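Local atomic coordinates of hypothetical methylmalonyl-CoA decarboxylase alpha subunit (Sulfolobus tokodaii, PDB entry 1X0U), a protein that belongs to the carboxyl transferase family of the ClpP/crotonase clan and assembles from six chains, probably serving as the carboxyl transferase subunit of a larger enzyme. Residues 87-92 with 245-250; 262-267 with 319-324; 306-311 with 346-351; 400-405 with 500-505. All coordinates share one frame; numbering follows the deposited sequence.

How the contacts relate
From the N terminus, the hairpin turn of residues 87-92 in the first sheet waits until helix 239-252 for its partner, so contact 1 closes a loop of about 150 residues. Ten residues past the end of that helix, 262-267 opens contact 2, which ends at the hairpin turn of 319-324 in the second sheet. Contact 3 begins inside this loop, at 306-311, and ends beyond it at helix 343-358, so contacts 2 and 3 cross. Contact 4 follows separately, bringing the late helix 494-505 onto strand 401-406 of the second sheet. Contacts 1 and 2 touch through Leu249 with Phe319 and Arg91 with Pro262, joining the two halves; Phe319 also meets Val307 of contact 3.

Contact 1 of 4, residues 87-92 with 245-250; sequences KVDGRT and LTKRLL
A small, half-buried contact sets the hairpin turn between strands 81-88 and 91-98 against the flank of helix 239-252, with Val88 reaching for Lys247 and Leu250. The beta-branched Val88 is at the apolar centre. Its CG1 stands anti to the backbone N (chi1 -179°), which brings this one methyl 3.9 Å from Lys247 CG and 4.0 Å from Leu250 CD1. Lysine suits its place here because its methylene chain, extended beyond CG, can lie against valine while its amine runs on past the contact. Leu249 and Leu250, on the buried side of the helix, pack on Ile167 of strand 166-170.

The connection is a type I' turn from Val88 to Arg91, the tight two-residue link of a beta hairpin. Asp89 and Gly90 occupy its central positions, both with positive phi, where glycine is at ease; Asp51 holds the two amides of these residues with its carboxylate. The hairpin lies in the first of two mixed sheets of this crotonase-clan chain, and the helix packs on that sheet.

Two polar links lie to one side of the valine. A water donates to Asp89 OD2 at 2.6 Å and to Lys247 O at 2.7 Å, so the carboxylate reaches the helix backbone indirectly. Arg91, its long chain bent at chi3 (66°), offers NH1 to Leu250 O at 3.1 Å; the N-H is badly angled (133°) and the bond weak. Its stronger tie is to Leu253 O, just beyond the helix, through NH2, which also bonds to Ser255 OG.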
loop_
_atom_site.group_PDB
_atom_site.type_symbol
_atom_site.label_atom_id
_atom_site.label_comp_id
_atom_site.label_asym_id
_atom_site.label_seq_id
_atom_site.Cartn_x
_atom_site.Cartn_y
_atom_site.Cartn_z
ATOM N N LYS A 87 14.971 -30.521 6.471
ATOM C CA LYS A 87 13.715 -30.559 7.198
ATOM C C LYS A 87 14.014 -30.865 8.659
ATOM O O LYS A 87 14.863 -31.706 8.962
ATOM C CB LYS A 87 12.807 -31.661 6.634
ATOM C CG LYS A 87 11.558 -31.195 5.883
ATOM C CD LYS A 87 11.897 -30.450 4.615
ATOM C CE LYS A 87 10.648 -30.143 3.789
ATOM N NZ LYS A 87 10.088 -31.344 3.098
ATOM N N VAL A 88 13.346 -30.149 9.559
ATOM C CA VAL A 88 13.474 -30.386 10.989
ATOM C C VAL A 88 12.013 -30.609 11.367
ATOM O O VAL A 88 11.231 -29.672 11.378
ATOM C CB VAL A 88 14.021 -29.163 11.774
ATOM C CG1 VAL A 88 14.137 -29.519 13.245
ATOM C CG2 VAL A 88 15.379 -28.744 11.243
ATOM N N ASP A 89 11.648 -31.855 11.642
ATOM C CA ASP A 89 10.270 -32.208 11.969
ATOM C C ASP A 89 9.333 -31.894 10.804
ATOM O O ASP A 89 8.216 -31.429 10.999
ATOM C CB ASP A 89 9.813 -31.478 13.239
ATOM C CG ASP A 89 10.483 -32.026 14.489
ATOM O OD1 ASP A 89 10.394 -33.248 14.713
ATOM O OD2 ASP A 89 11.102 -31.245 15.240
ATOM N N GLY A 90 9.804 -32.161 9.590
ATOM C CA GLY A 90 8.999 -31.918 8.402
ATOM C C GLY A 90 8.892 -30.468 7.968
ATOM O O GLY A 90 8.219 -30.159 6.990
ATOM N N ARG A 91 9.552 -29.573 8.694
ATOM C CA ARG A 91 9.511 -28.152 8.368
ATOM C C ARG A 91 10.863 -27.708 7.829
ATOM O O ARG A 91 11.905 -28.142 8.311
ATOM C CB ARG A 91 9.154 -27.341 9.617
ATOM C CG ARG A 91 7.834 -27.758 10.259
ATOM C CD ARG A 91 7.603 -27.034 11.577
ATOM N NE ARG A 91 7.428 -25.597 11.405
ATOM C CZ ARG A 91 7.517 -24.721 12.402
ATOM N NH1 ARG A 91 7.788 -25.147 13.636
ATOM N NH2 ARG A 91 7.304 -23.428 12.178
ATOM N N THR A 92 10.841 -26.830 6.836
ATOM C CA THR A 92 12.076 -26.354 6.230
ATOM C C THR A 92 12.841 -25.309 7.042
ATOM O O THR A 92 12.298 -24.267 7.412
ATOM C CB THR A 92 11.814 -25.759 4.836
ATOM O OG1 THR A 92 11.158 -26.733 4.014
ATOM C CG2 THR A 92 13.124 -25.355 4.181
ATOM N N LEU A 245 17.288 -29.455 21.946
ATOM C CA LEU A 245 16.710 -28.231 22.468
ATOM C C LEU A 245 16.304 -27.339 21.288
ATOM O O LEU A 245 15.202 -26.795 21.283
ATOM C CB LEU A 245 17.728 -27.514 23.365
ATOM C CG LEU A 245 17.332 -26.448 24.401
ATOM C CD1 LEU A 245 18.077 -25.171 24.099
ATOM C CD2 LEU A 245 15.837 -26.208 24.418
ATOM N N THR A 246 17.174 -27.200 20.283
ATOM C CA THR A 246 16.827 -26.358 19.140
ATOM C C THR A 246 15.568 -26.892 18.459
ATOM O O THR A 246 14.705 -26.109 18.048
ATOM C CB THR A 246 17.951 -26.263 18.080
ATOM O OG1 THR A 246 18.051 -27.508 17.383
ATOM C CG2 THR A 246 19.282 -25.926 18.719
ATOM N N LYS A 247 15.456 -28.210 18.341
ATOM C CA LYS A 247 14.262 -28.806 17.731
ATOM C C LYS A 247 13.029 -28.446 18.548
ATOM O O LYS A 247 11.963 -28.180 18.002
ATOM C CB LYS A 247 14.352 -30.329 17.684
ATOM C CG LYS A 247 15.316 -30.913 16.687
ATOM C CD LYS A 247 15.214 -32.429 16.771
ATOM C CE LYS A 247 16.099 -33.120 15.765
ATOM N NZ LYS A 247 15.841 -34.589 15.776
ATOM N N ARG A 248 13.178 -28.451 19.868
ATOM C CA ARG A 248 12.062 -28.135 20.749
ATOM C C ARG A 248 11.716 -26.651 20.651
ATOM O O ARG A 248 10.538 -26.275 20.637
ATOM C CB ARG A 248 12.403 -28.506 22.191
ATOM C CG ARG A 248 11.194 -28.459 23.110
ATOM C CD ARG A 248 11.560 -28.645 24.572
ATOM N NE ARG A 248 10.401 -28.377 25.422
ATOM C CZ ARG A 248 10.467 -28.176 26.733
ATOM N NH1 ARG A 248 11.639 -28.214 27.352
ATOM N NH2 ARG A 248 9.360 -27.931 27.420
ATOM N N LEU A 249 12.744 -25.810 20.578
ATOM C CA LEU A 249 12.536 -24.377 20.464
ATOM C C LEU A 249 11.791 -24.092 19.165
ATOM O O LEU A 249 10.783 -23.394 19.158
ATOM C CB LEU A 249 13.881 -23.646 20.466
ATOM C CG LEU A 249 13.811 -22.123 20.361
ATOM C CD1 LEU A 249 12.914 -21.586 21.488
ATOM C CD2 LEU A 249 15.224 -21.529 20.448
ATOM N N LEU A 250 12.283 -24.644 18.060
ATOM C CA LEU A 250 11.642 -24.435 16.762
ATOM C C LEU A 250 10.176 -24.860 16.770
ATOM O O LEU A 250 9.337 -24.218 16.124
ATOM C CB LEU A 250 12.378 -25.208 15.667
ATOM C CG LEU A 250 13.717 -24.655 15.177
ATOM C CD1 LEU A 250 14.404 -25.715 14.323
ATOM C CD2 LEU A 250 13.498 -23.366 14.378
HETATM O O HOH W 1 10.940 -28.636 15.497
#

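Contact 2 of 4, residues 262-267 with 319-324; sequences PYIDTG and FARIAG
The carbonyl oxygen Gly324 O is gripped by two donors, Ile264 N at 3.2 Å across the contact and Arg321 NH1 at 2.9 Å from its own hairpin. The arginine nitrogen comes from above the carbonyl plane, off the lone pairs, and also serves a second oxygen. That one is Pro262 O, 2.6 Å from Arg321 NH1 along a fairly straight bond (158°), lying in the carbonyl plane and close to the guanidinium plane. Arg321 NH2 adds a weak bond to the same Pro262 O. Arginine suits the place, since a chain extended from CG to NE carries a flat donor group to two carbonyls at once. Ile264 lies over one face of that group, but too close to Arg321, so its exact side-chain placement is doubtful.

Gly324 closes the tight turn between strands 315-322 and 325-332. Its positive phi suits glycine, and its bare CA sits 3.6 Å from Tyr263 CE2, where the ring leaves no room for a side chain. Tyr263 begins by pointing away, yet its ring swings back over the turn, where CE2 lies 3.5 Å from Ala323 O. Asp300 holds the amides of Ala323 and Gly324.

Every acceptor across this surface contact is a main-chain carbonyl, so the guanidinium ties the loop's backbone at Pro262 to the hairpin turn and probably polarises the peptide groups it binds.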
loop_
_atom_site.group_PDB
_atom_site.type_symbol
_atom_site.label_atom_id
_atom_site.label_comp_id
_atom_site.label_asym_id
_atom_site.label_seq_id
_atom_site.Cartn_x
_atom_site.Cartn_y
_atom_site.Cartn_z
ATOM N N PRO A 262 2.751 -22.762 15.339
ATOM C CA PRO A 262 2.040 -24.013 15.072
ATOM C C PRO A 262 1.257 -24.622 16.228
ATOM O O PRO A 262 1.725 -24.665 17.368
ATOM C CB PRO A 262 3.148 -24.935 14.558
ATOM C CG PRO A 262 4.340 -24.470 15.345
ATOM C CD PRO A 262 4.211 -22.958 15.293
ATOM N N TYR A 263 0.048 -25.075 15.909
ATOM C CA TYR A 263 -0.831 -25.724 16.870
ATOM C C TYR A 263 -0.254 -27.128 16.974
ATOM O O TYR A 263 0.293 -27.632 15.991
ATOM C CB TYR A 263 -2.259 -25.758 16.327
ATOM C CG TYR A 263 -3.189 -26.612 17.145
ATOM C CD1 TYR A 263 -3.323 -27.975 16.882
ATOM C CD2 TYR A 263 -3.895 -26.073 18.223
ATOM C CE1 TYR A 263 -4.130 -28.785 17.675
ATOM C CE2 TYR A 263 -4.709 -26.877 19.026
ATOM C CZ TYR A 263 -4.818 -28.233 18.745
ATOM O OH TYR A 263 -5.599 -29.040 19.544
ATOM N N ILE A 264 -0.362 -27.772 18.131
ATOM C CA ILE A 264 0.246 -29.095 18.248
ATOM C C ILE A 264 -0.452 -30.141 19.120
ATOM O O ILE A 264 -1.629 -30.004 19.481
ATOM C CB ILE A 264 1.706 -28.942 18.744
ATOM C CG1 ILE A 264 2.618 -29.949 18.044
ATOM C CG2 ILE A 264 1.765 -29.127 20.250
ATOM C CD1 ILE A 264 4.073 -29.815 18.430
ATOM N N ASP A 265 0.318 -31.187 19.432
ATOM C CA ASP A 265 -0.071 -32.332 20.264
ATOM C C ASP A 265 -1.225 -32.061 21.229
ATOM O O ASP A 265 -1.115 -31.238 22.139
ATOM C CB ASP A 265 1.146 -32.809 21.077
ATOM C CG ASP A 265 1.343 -34.322 21.025
ATOM O OD1 ASP A 265 1.944 -34.870 21.979
ATOM O OD2 ASP A 265 0.922 -34.958 20.028
ATOM N N THR A 266 -2.319 -32.786 21.041
ATOM C CA THR A 266 -3.490 -32.633 21.893
ATOM C C THR A 266 -3.129 -32.852 23.382
ATOM O O THR A 266 -1.987 -32.627 23.801
ATOM C CB THR A 266 -4.593 -33.636 21.461
ATOM O OG1 THR A 266 -4.593 -33.761 20.031
ATOM C CG2 THR A 266 -5.974 -33.146 21.906
ATOM N N GLY A 267 -4.111 -33.289 24.163
ATOM C CA GLY A 267 -3.885 -33.629 25.555
ATOM C C GLY A 267 -4.359 -32.544 26.502
ATOM O O GLY A 267 -3.975 -32.516 27.671
ATOM N N PHE A 319 8.168 -20.405 26.940
ATOM C CA PHE A 319 7.119 -20.846 26.041
ATOM C C PHE A 319 6.361 -22.033 26.617
ATOM O O PHE A 319 6.881 -22.796 27.434
ATOM C CB PHE A 319 7.713 -21.258 24.686
ATOM C CG PHE A 319 8.441 -20.145 23.966
ATOM C CD1 PHE A 319 9.815 -20.223 23.749
ATOM C CD2 PHE A 319 7.750 -19.034 23.493
ATOM C CE1 PHE A 319 10.491 -19.203 23.069
ATOM C CE2 PHE A 319 8.417 -18.015 22.816
ATOM C CZ PHE A 319 9.795 -18.102 22.603
ATOM N N ALA A 320 5.124 -22.182 26.162
ATOM C CA ALA A 320 4.272 -23.270 26.600
ATOM C C ALA A 320 3.082 -23.281 25.675
ATOM O O ALA A 320 2.947 -22.420 24.811
ATOM C CB ALA A 320 3.804 -23.034 28.036
ATOM N N ARG A 321 2.216 -24.260 25.850
ATOM C CA ARG A 321 1.021 -24.312 25.046
ATOM C C ARG A 321 -0.167 -24.291 25.974
ATOM O O ARG A 321 -0.111 -24.837 27.076
ATOM C CB ARG A 321 0.991 -25.580 24.191
ATOM C CG ARG A 321 1.858 -25.484 22.955
ATOM C CD ARG A 321 2.060 -26.830 22.304
ATOM N NE ARG A 321 3.088 -26.749 21.272
ATOM C CZ ARG A 321 2.945 -26.085 20.133
ATOM N NH1 ARG A 321 1.808 -25.454 19.884
ATOM N NH2 ARG A 321 3.945 -26.033 19.255
ATOM N N ILE A 322 -1.231 -23.633 25.533
ATOM C CA ILE A 322 -2.466 -23.578 26.296
ATOM C C ILE A 322 -3.563 -24.035 25.357
ATOM O O ILE A 322 -3.967 -23.301 24.449
ATOM C CB ILE A 322 -2.758 -22.168 26.816
ATOM C CG1 ILE A 322 -1.792 -21.849 27.964
ATOM C CG2 ILE A 322 -4.207 -22.086 27.284
ATOM C CD1 ILE A 322 -2.018 -20.516 28.622
ATOM N N ALA A 323 -4.024 -25.263 25.568
ATOM C CA ALA A 323 -5.051 -25.856 24.718
ATOM C C ALA A 323 -4.481 -25.987 23.310
ATOM O O ALA A 323 -5.148 -25.680 22.326
ATOM C CB ALA A 323 -6.310 -24.984 24.702
ATOM N N GLY A 324 -3.225 -26.414 23.227
ATOM C CA GLY A 324 -2.593 -26.600 21.933
ATOM C C GLY A 324 -1.909 -25.405 21.288
ATOM O O GLY A 324 -1.073 -25.593 20.406
#

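Contact 3 of 4, residues 306-311 with 346-351; sequences EVHKHW and ADKAAR
Lys348 lays its side chain along His308 and Trp311, and this is the dense part of the contact. Its CG stands anti to the backbone N (chi1 165°) and the chain stays extended, carrying the amine from the helix into the bend of the loop. On the way CB lies 3.7 Å from Trp311 CZ3 and CD 3.7 Å from His308 CB. The two aromatic side chains brace one another, with Trp311 CE3 over the centre of the His308 ring. Asp347 CB meets the indole at its edge.

At the far end Lys348 NZ donates to Trp311 O at 2.7 Å, almost in line with the C=O, and to His308 O at 3.0 Å from above its plane. Trp311 N reaches His308 O from the opposite face, closing the type I turn. Lysine fits because carbonyls, Ala312 O and Ile315 O among them, crowd round the amine with waters and must share its three protons. The looser side is watery: one water joins Glu306 OE2 and Val307 O to the amine (2.9 Å from NZ), and another, bonded to Lys309 O, takes only a weak bond from it. A third bridges His308 ND1 and Lys348 O, while His308 NE2 bonds to Gly230 O.

Strand 305-307 borders its sheet beside strand 315-322, and helix 343-358 lies against helix 383-396, where Asp347 pairs with Lys389.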
loop_
_atom_site.group_PDB
_atom_site.type_symbol
_atom_site.label_atom_id
_atom_site.label_comp_id
_atom_site.label_asym_id
_atom_site.label_seq_id
_atom_site.Cartn_x
_atom_site.Cartn_y
_atom_site.Cartn_z
ATOM N N GLU A 306 11.789 -22.883 29.391
ATOM C CA GLU A 306 12.218 -21.633 29.995
ATOM C C GLU A 306 13.435 -20.967 29.372
ATOM O O GLU A 306 14.511 -21.560 29.270
ATOM C CB GLU A 306 12.450 -21.828 31.493
ATOM C CG GLU A 306 12.606 -20.516 32.235
ATOM C CD GLU A 306 12.474 -20.680 33.729
ATOM O OE1 GLU A 306 11.903 -21.691 34.164
ATOM O OE2 GLU A 306 12.927 -19.798 34.472
ATOM N N VAL A 307 13.237 -19.717 28.966
ATOM C CA VAL A 307 14.280 -18.902 28.353
ATOM C C VAL A 307 15.042 -18.159 29.455
ATOM O O VAL A 307 14.432 -17.666 30.408
ATOM C CB VAL A 307 13.649 -17.867 27.373
ATOM C CG1 VAL A 307 14.724 -16.979 26.753
ATOM C CG2 VAL A 307 12.889 -18.590 26.289
ATOM N N HIS A 308 16.367 -18.071 29.321
ATOM C CA HIS A 308 17.195 -17.385 30.318
ATOM C C HIS A 308 16.954 -17.938 31.725
ATOM O O HIS A 308 16.985 -17.195 32.711
ATOM C CB HIS A 308 16.882 -15.891 30.306
ATOM C CG HIS A 308 17.786 -15.081 29.429
ATOM N ND1 HIS A 308 17.357 -13.954 28.757
ATOM C CD2 HIS A 308 19.112 -15.194 29.167
ATOM C CE1 HIS A 308 18.378 -13.406 28.124
ATOM N NE2 HIS A 308 19.455 -14.137 28.357
ATOM N N LYS A 309 16.721 -19.240 31.817
ATOM C CA LYS A 309 16.443 -19.875 33.098
ATOM C C LYS A 309 17.404 -19.491 34.226
ATOM O O LYS A 309 16.969 -19.165 35.326
ATOM C CB LYS A 309 16.427 -21.400 32.934
ATOM C CG LYS A 309 15.875 -22.140 34.142
ATOM C CD LYS A 309 15.742 -23.635 33.872
ATOM C CE LYS A 309 15.240 -24.380 35.108
ATOM N NZ LYS A 309 14.990 -25.829 34.830
ATOM N N HIS A 310 18.701 -19.493 33.938
ATOM C CA HIS A 310 19.706 -19.189 34.948
ATOM C C HIS A 310 20.153 -17.740 35.083
ATOM O O HIS A 310 21.019 -17.432 35.900
ATOM C CB HIS A 310 20.918 -20.094 34.724
ATOM C CG HIS A 310 20.561 -21.541 34.639
ATOM N ND1 HIS A 310 20.870 -22.323 33.547
ATOM C CD2 HIS A 310 19.849 -22.330 35.480
ATOM C CE1 HIS A 310 20.359 -23.530 33.714
ATOM N NE2 HIS A 310 19.734 -23.561 34.879
ATOM N N TRP A 311 19.569 -16.849 34.294
ATOM C CA TRP A 311 19.925 -15.430 34.371
ATOM C C TRP A 311 18.722 -14.654 34.916
ATOM O O TRP A 311 17.594 -14.860 34.472
ATOM C CB TRP A 311 20.308 -14.900 32.976
ATOM C CG TRP A 311 20.848 -13.498 32.977
ATOM C CD1 TRP A 311 21.904 -13.026 33.704
ATOM C CD2 TRP A 311 20.381 -12.396 32.189
ATOM N NE1 TRP A 311 22.126 -11.700 33.417
ATOM C CE2 TRP A 311 21.208 -11.288 32.489
ATOM C CE3 TRP A 311 19.346 -12.237 31.257
ATOM C CZ2 TRP A 311 21.031 -10.036 31.887
ATOM C CZ3 TRP A 311 19.172 -10.986 30.658
ATOM C CH2 TRP A 311 20.012 -9.906 30.975
ATOM N N ALA A 346 14.634 -6.753 33.679
ATOM C CA ALA A 346 13.954 -5.872 32.739
ATOM C C ALA A 346 14.466 -6.204 31.328
ATOM O O ALA A 346 13.679 -6.270 30.372
ATOM C CB ALA A 346 14.238 -4.411 33.087
ATOM N N ASP A 347 15.778 -6.434 31.199
ATOM C CA ASP A 347 16.356 -6.770 29.894
ATOM C C ASP A 347 15.842 -8.112 29.394
ATOM O O ASP A 347 15.434 -8.258 28.248
ATOM C CB ASP A 347 17.889 -6.821 29.961
ATOM C CG ASP A 347 18.508 -5.450 30.027
ATOM O OD1 ASP A 347 17.845 -4.484 29.617
ATOM O OD2 ASP A 347 19.660 -5.341 30.477
ATOM N N LYS A 348 15.880 -9.097 30.272
ATOM C CA LYS A 348 15.410 -10.430 29.945
ATOM C C LYS A 348 13.949 -10.376 29.472
ATOM O O LYS A 348 13.615 -10.836 28.384
ATOM C CB LYS A 348 15.567 -11.298 31.193
ATOM C CG LYS A 348 14.822 -12.619 31.214
ATOM C CD LYS A 348 15.252 -13.373 32.471
ATOM C CE LYS A 348 14.403 -14.586 32.776
ATOM N NZ LYS A 348 15.009 -15.314 33.945
ATOM N N ALA A 349 13.083 -9.796 30.290
ATOM C CA ALA A 349 11.664 -9.699 29.947
ATOM C C ALA A 349 11.401 -8.894 28.674
ATOM O O ALA A 349 10.724 -9.368 27.762
ATOM C CB ALA A 349 10.881 -9.083 31.123
ATOM N N ALA A 350 11.946 -7.683 28.613
ATOM C CA ALA A 350 11.736 -6.807 27.466
ATOM C C ALA A 350 12.094 -7.451 26.127
ATOM O O ALA A 350 11.304 -7.404 25.185
ATOM C CB ALA A 350 12.503 -5.514 27.655
ATOM N N ARG A 351 13.270 -8.066 26.049
ATOM C CA ARG A 351 13.723 -8.710 24.813
ATOM C C ARG A 351 12.801 -9.876 24.475
ATOM O O ARG A 351 12.488 -10.123 23.311
ATOM C CB ARG A 351 15.164 -9.209 24.983
ATOM C CG ARG A 351 16.097 -8.946 23.792
ATOM C CD ARG A 351 15.805 -9.859 22.643
ATOM N NE ARG A 351 16.698 -9.682 21.489
ATOM C CZ ARG A 351 17.882 -10.280 21.323
ATOM N NH1 ARG A 351 18.378 -11.106 22.243
ATOM N NH2 ARG A 351 18.543 -10.107 20.185
HETATM O O HOH W 2 13.334 -17.476 32.975
HETATM O O HOH W 3 14.816 -17.662 35.854
HETATM O O HOH W 4 14.954 -13.098 27.341
#

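Contact 4 of 4, residues 400-405 with 500-505; sequences PKITVI and AGLEML
Strand 401-405 and helix 500-505 run nearly antiparallel, at 165°, with their axes 9.4 Å apart and Pro400 and Leu505 as the closest pair of backbones. Pro400, just before the strand, points at the helix and lies alongside Leu505: its CB is 3.5 Å from Leu505 CB. The proline CG also sits 3.1 Å from Leu505 O, a tight approach. A compact apolar ring suits this spot, where it can lie flush against Leu505 CB as the chain enters the sheet beside the last turn of the helix.

Ile402 is the next residue to face the helix, since side chains alternate along a strand and Lys401 points away. Its CG1 lies beside the backbone N (chi1 -61°) and the branch then runs straight out, placing CD1 3.9 Å from Gly501 CA and 4.0 Å from Leu502 CD2. Glycine fits beneath that methyl because no CB comes between it and the helix backbone. Further along, Leu505 CD1 rests 3.9 Å from Ile402 CG1, crossing it at a slant.

This is helix-on-sheet packing in the second crotonase-like half of the chain, where strand 401-406 lies between strands 363-369 and 426-429. Ile402 touches Ile364 on one neighbour and Leu426 on the other, and Leu505 also packs on Leu426. The amine of Lys401, in contrast, binds Phe394 O and Ala397 O at the end of helix 383-396. Outward from the contact, Leu505 meets Leu121 and Met504 meets Trp85, both of the fourth subunit.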
loop_
_atom_site.group_PDB
_atom_site.type_symbol
_atom_site.label_atom_id
_atom_site.label_comp_id
_atom_site.label_asym_id
_atom_site.label_seq_id
_atom_site.Cartn_x
_atom_site.Cartn_y
_atom_site.Cartn_z
ATOM N N PRO A 400 -1.956 -10.757 21.089
ATOM C CA PRO A 400 -2.873 -10.757 22.230
ATOM C C PRO A 400 -2.090 -10.649 23.540
ATOM O O PRO A 400 -1.029 -11.246 23.692
ATOM C CB PRO A 400 -3.579 -12.096 22.093
ATOM C CG PRO A 400 -3.697 -12.221 20.582
ATOM C CD PRO A 400 -2.306 -11.814 20.124
ATOM N N LYS A 401 -2.612 -9.876 24.480
ATOM C CA LYS A 401 -1.964 -9.714 25.769
ATOM C C LYS A 401 -2.987 -9.813 26.898
ATOM O O LYS A 401 -3.977 -9.089 26.916
ATOM C CB LYS A 401 -1.228 -8.373 25.824
ATOM C CG LYS A 401 0.014 -8.331 24.933
ATOM C CD LYS A 401 0.614 -6.943 24.885
ATOM C CE LYS A 401 -0.343 -5.959 24.227
ATOM N NZ LYS A 401 0.229 -4.603 24.256
ATOM N N ILE A 402 -2.744 -10.736 27.824
ATOM C CA ILE A 402 -3.629 -10.944 28.970
ATOM C C ILE A 402 -2.800 -10.979 30.238
ATOM O O ILE A 402 -1.757 -11.646 30.304
ATOM C CB ILE A 402 -4.404 -12.284 28.873
ATOM C CG1 ILE A 402 -5.284 -12.300 27.631
ATOM C CG2 ILE A 402 -5.302 -12.448 30.084
ATOM C CD1 ILE A 402 -5.959 -13.635 27.374
ATOM N N THR A 403 -3.262 -10.250 31.246
ATOM C CA THR A 403 -2.574 -10.208 32.519
ATOM C C THR A 403 -3.417 -10.861 33.611
ATOM O O THR A 403 -4.629 -10.630 33.707
ATOM C CB THR A 403 -2.241 -8.758 32.936
ATOM O OG1 THR A 403 -1.290 -8.208 32.016
ATOM C CG2 THR A 403 -1.640 -8.712 34.326
ATOM N N VAL A 404 -2.766 -11.703 34.408
ATOM C CA VAL A 404 -3.415 -12.363 35.522
ATOM C C VAL A 404 -2.581 -12.021 36.748
ATOM O O VAL A 404 -1.461 -12.514 36.916
ATOM C CB VAL A 404 -3.465 -13.892 35.372
ATOM C CG1 VAL A 404 -4.075 -14.507 36.632
ATOM C CG2 VAL A 404 -4.290 -14.284 34.166
ATOM N N ILE A 405 -3.134 -11.166 37.596
ATOM C CA ILE A 405 -2.458 -10.748 38.811
ATOM C C ILE A 405 -2.709 -11.784 39.903
ATOM O O ILE A 405 -3.836 -11.961 40.366
ATOM C CB ILE A 405 -2.965 -9.354 39.235
ATOM C CG1 ILE A 405 -2.650 -8.350 38.111
ATOM C CG2 ILE A 405 -2.341 -8.945 40.560
ATOM C CD1 ILE A 405 -3.102 -6.922 38.363
ATOM N N ALA A 500 -10.251 -18.976 26.892
ATOM C CA ALA A 500 -11.356 -18.242 26.267
ATOM C C ALA A 500 -10.860 -16.897 25.746
ATOM O O ALA A 500 -11.280 -16.445 24.690
ATOM C CB ALA A 500 -12.501 -18.034 27.264
ATOM N N GLY A 501 -9.960 -16.268 26.493
ATOM C CA GLY A 501 -9.421 -14.982 26.082
ATOM C C GLY A 501 -8.603 -15.089 24.799
ATOM O O GLY A 501 -8.810 -14.324 23.851
ATOM N N LEU A 502 -7.671 -16.039 24.768
ATOM C CA LEU A 502 -6.837 -16.241 23.591
ATOM C C LEU A 502 -7.695 -16.590 22.373
ATOM O O LEU A 502 -7.481 -16.050 21.294
ATOM C CB LEU A 502 -5.803 -17.348 23.840
ATOM C CG LEU A 502 -4.736 -17.092 24.909
ATOM C CD1 LEU A 502 -3.739 -18.241 24.911
ATOM C CD2 LEU A 502 -4.025 -15.776 24.634
ATOM N N GLU A 503 -8.655 -17.495 22.554
ATOM C CA GLU A 503 -9.566 -17.913 21.484
ATOM C C GLU A 503 -10.191 -16.697 20.810
ATOM O O GLU A 503 -10.275 -16.619 19.577
ATOM C CB GLU A 503 -10.677 -18.792 22.066
ATOM C CG GLU A 503 -11.904 -19.001 21.168
ATOM C CD GLU A 503 -11.729 -20.143 20.190
ATOM O OE1 GLU A 503 -12.674 -20.422 19.415
ATOM O OE2 GLU A 503 -10.646 -20.765 20.198
ATOM N N MET A 504 -10.637 -15.755 21.635
ATOM C CA MET A 504 -11.266 -14.535 21.156
ATOM C C MET A 504 -10.235 -13.595 20.525
ATOM O O MET A 504 -10.499 -12.962 19.510
ATOM C CB MET A 504 -11.986 -13.855 22.332
ATOM C CG MET A 504 -12.673 -12.522 22.031
ATOM S SD MET A 504 -11.549 -11.101 22.002
ATOM C CE MET A 504 -11.264 -10.835 23.755
ATOM N N LEU A 505 -9.048 -13.534 21.115
ATOM C CA LEU A 505 -7.987 -12.660 20.637
ATOM C C LEU A 505 -7.119 -13.138 19.467
ATOM O O LEU A 505 -6.331 -12.355 18.938
ATOM C CB LEU A 505 -7.079 -12.311 21.809
ATOM C CG LEU A 505 -7.775 -11.535 22.925
ATOM C CD1 LEU A 505 -6.856 -11.399 24.129
ATOM C CD2 LEU A 505 -8.196 -10.170 22.393
#